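Local coordinates for protein cellulase IBT99 (Metagenomes, PDB 6WBT) that probably hydrolyses 6-phospho-alpha-glucosides as a family 4 glycosidase that uses NAD and a manganese ion, at residues V21-D26 / H321-V326. Residues are numbered along the deposited sequence; the frame is centred on the assembly and turned at random.
With NAD (nicotinamide-adenine-dinucleotide), chain G.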
# COMPACT_ATOMS: atom_id res chain seq x y z
N VAL A 21 -31.10 -21.93 -22.36
CA VAL A 21 -32.52 -22.09 -22.08
C VAL A 21 -32.80 -23.50 -21.57
O VAL A 21 -33.53 -23.68 -20.58
CB VAL A 21 -33.36 -21.76 -23.32
CG1 VAL A 21 -34.78 -22.27 -23.16
CG2 VAL A 21 -33.37 -20.27 -23.58
N LYS A 22 -32.22 -24.50 -22.22
CA LYS A 22 -32.39 -25.88 -21.76
C LYS A 22 -31.70 -26.11 -20.42
O LYS A 22 -32.22 -26.81 -19.56
CB LYS A 22 -31.86 -26.85 -22.82
CG LYS A 22 -32.31 -28.29 -22.64
CD LYS A 22 -31.29 -29.12 -21.88
CE LYS A 22 -31.74 -30.56 -21.74
NZ LYS A 22 -30.76 -31.38 -20.98
N ASP A 23 -30.51 -25.51 -20.24
CA ASP A 23 -29.82 -25.63 -18.96
C ASP A 23 -30.57 -24.91 -17.85
O ASP A 23 -30.45 -25.28 -16.68
CB ASP A 23 -28.40 -25.10 -19.09
CG ASP A 23 -27.49 -26.04 -19.86
OD1 ASP A 23 -27.39 -27.23 -19.48
OD2 ASP A 23 -26.89 -25.60 -20.86
N LEU A 24 -31.34 -23.87 -18.19
CA LEU A 24 -32.16 -23.20 -17.19
C LEU A 24 -33.43 -23.99 -16.88
O LEU A 24 -33.88 -24.00 -15.73
CB LEU A 24 -32.52 -21.79 -17.67
CG LEU A 24 -33.37 -20.93 -16.72
CD1 LEU A 24 -32.63 -20.69 -15.42
CD2 LEU A 24 -33.75 -19.62 -17.38
N LEU A 25 -34.00 -24.66 -17.88
CA LEU A 25 -35.18 -25.48 -17.66
C LEU A 25 -34.87 -26.75 -16.87
O LEU A 25 -35.76 -27.28 -16.21
CB LEU A 25 -35.83 -25.84 -18.99
CG LEU A 25 -36.44 -24.69 -19.80
CD1 LEU A 25 -37.05 -25.20 -21.10
CD2 LEU A 25 -37.47 -23.94 -18.97
N ASP A 26 -33.63 -27.23 -16.93
CA ASP A 26 -33.25 -28.41 -16.15
C ASP A 26 -33.19 -28.13 -14.66
O ASP A 26 -33.09 -29.08 -13.87
CB ASP A 26 -31.90 -28.95 -16.62
CG ASP A 26 -31.95 -29.49 -18.03
OD1 ASP A 26 -33.05 -29.88 -18.48
OD2 ASP A 26 -30.89 -29.53 -18.69
N HIS A 321 -21.11 -24.48 -20.54
CA HIS A 321 -21.48 -23.07 -20.64
C HIS A 321 -22.78 -22.79 -19.89
O HIS A 321 -22.83 -21.94 -19.00
CB HIS A 321 -21.61 -22.68 -22.11
CG HIS A 321 -21.75 -21.21 -22.33
ND1 HIS A 321 -22.92 -20.63 -22.78
CD2 HIS A 321 -20.87 -20.19 -22.16
CE1 HIS A 321 -22.75 -19.33 -22.88
NE2 HIS A 321 -21.52 -19.03 -22.51
N GLY A 322 -23.85 -23.51 -20.24
CA GLY A 322 -25.13 -23.28 -19.59
C GLY A 322 -25.17 -23.77 -18.16
O GLY A 322 -25.87 -23.19 -17.32
N LYS A 323 -24.44 -24.85 -17.85
CA LYS A 323 -24.47 -25.39 -16.49
C LYS A 323 -23.85 -24.43 -15.49
O LYS A 323 -24.32 -24.32 -14.35
CB LYS A 323 -23.75 -26.74 -16.45
CG LYS A 323 -24.50 -27.88 -17.13
CD LYS A 323 -23.71 -29.17 -17.05
CE LYS A 323 -24.49 -30.34 -17.63
NZ LYS A 323 -23.69 -31.60 -17.60
N PHE A 324 -22.80 -23.72 -15.89
CA PHE A 324 -22.10 -22.83 -14.97
C PHE A 324 -22.87 -21.54 -14.73
O PHE A 324 -22.89 -21.02 -13.61
CB PHE A 324 -20.70 -22.53 -15.50
CG PHE A 324 -20.02 -21.38 -14.82
CD1 PHE A 324 -19.75 -21.42 -13.46
CD2 PHE A 324 -19.63 -20.27 -15.54
CE1 PHE A 324 -19.12 -20.37 -12.83
CE2 PHE A 324 -19.00 -19.21 -14.92
CZ PHE A 324 -18.74 -19.26 -13.57
N ILE A 325 -23.51 -21.00 -15.77
CA ILE A 325 -24.22 -19.73 -15.63
C ILE A 325 -25.49 -19.92 -14.81
O ILE A 325 -25.85 -19.07 -13.98
CB ILE A 325 -24.52 -19.14 -17.02
CG1 ILE A 325 -23.21 -18.93 -17.79
CG2 ILE A 325 -25.27 -17.82 -16.88
CD1 ILE A 325 -23.40 -18.79 -19.27
N VAL A 326 -26.20 -21.04 -15.03
CA VAL A 326 -27.41 -21.30 -14.26
C VAL A 326 -27.09 -21.53 -12.79
O VAL A 326 -27.85 -21.12 -11.91
CB VAL A 326 -28.17 -22.50 -14.87
CG1 VAL A 326 -29.33 -22.92 -13.98
CG2 VAL A 326 -28.68 -22.14 -16.26
PA NAD G . -23.96 -14.02 -31.79
O1A NAD G . -23.34 -12.97 -32.65
O2A NAD G . -24.34 -15.31 -32.43
O5B NAD G . -25.24 -13.39 -31.05
C5B NAD G . -25.09 -12.19 -30.25
C4B NAD G . -26.43 -11.52 -30.10
O4B NAD G . -26.28 -10.28 -29.36
C3B NAD G . -27.14 -11.13 -31.41
O3B NAD G . -28.49 -11.57 -31.38
C2B NAD G . -27.08 -9.59 -31.39
O2B NAD G . -28.09 -8.97 -32.16
C1B NAD G . -27.19 -9.34 -29.90
N9A NAD G . -26.80 -8.00 -29.48
C8A NAD G . -25.80 -7.23 -30.02
N7A NAD G . -25.68 -6.06 -29.45
C5A NAD G . -26.68 -6.04 -28.49
C6A NAD G . -27.07 -5.06 -27.56
N6A NAD G . -26.49 -3.87 -27.44
N1A NAD G . -28.11 -5.36 -26.74
C2A NAD G . -28.70 -6.56 -26.87
N3A NAD G . -28.41 -7.55 -27.70
C4A NAD G . -27.38 -7.23 -28.50
O3 NAD G . -22.98 -14.32 -30.56
PN NAD G . -22.51 -15.69 -29.86
O1N NAD G . -23.72 -16.50 -29.51
O2N NAD G . -21.45 -16.32 -30.71
O5D NAD G . -21.85 -15.12 -28.52
C5D NAD G . -22.66 -14.25 -27.69
C4D NAD G . -21.78 -13.61 -26.64
O4D NAD G . -21.38 -14.62 -25.68
C3D NAD G . -20.46 -13.01 -27.15
O3D NAD G . -20.26 -11.73 -26.55
C2D NAD G . -19.45 -14.03 -26.63
O2D NAD G . -18.11 -13.56 -26.56
C1D NAD G . -20.05 -14.36 -25.27
N1N NAD G . -19.48 -15.59 -24.67
C2N NAD G . -18.61 -15.50 -23.61
C3N NAD G . -18.05 -16.63 -23.06
C7N NAD G . -17.15 -16.46 -21.86
O7N NAD G . -16.18 -17.20 -21.72
N7N NAD G . -17.47 -15.53 -20.98
C4N NAD G . -18.34 -17.87 -23.61
C5N NAD G . -19.24 -17.96 -24.65
C6N NAD G . -19.80 -16.81 -25.17
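The carboxylate of D23 lies against the bare backbone of G322, in the first turn of helix 321-334. Its OD2 comes within 3.2 Å of G322 CA. A side chain on residue 322 would run into the acid, so the glycine probably permits this close approach; the CA atoms of the pair are 5.3 Å apart. With CG anti to the carbonyl carbon (chi1 -74°), D23 also brings OD1 to 3.8 Å from CG of K323. The contact is with the root of that lysine, because its extended chain carries NZ away to 6.0 Å from OD1, too far for a salt bridge but consistent with a mild electrostatic attraction. One turn on, V326, whose CB points toward helix 17-25, lays CG2 at 3.6 Å from D23 O and at 4.1 Å from CB of L24. Replacing D23 with an alanine would probably open a gap over G322 and leave K323 without its nearby negative charge. The short axes approach to 8.4 Å and cross at -51°, a close helix pair made at a glycine. L24 also touches I33 and L36 of strand 33-39, while H321, part of the NAD pocket, approaches the nicotinamide obliquely, its NE2 3.3 Å from C5N. The contact thus packs the first helix of the Rossmann fold, which follows the glycine-rich loop after strand 5-10, against a helix that begins at the nicotinamide pocket and leads into the antiparallel strands extending the Rossmann sheet, in keeping with the fold of family 4 glycosidases.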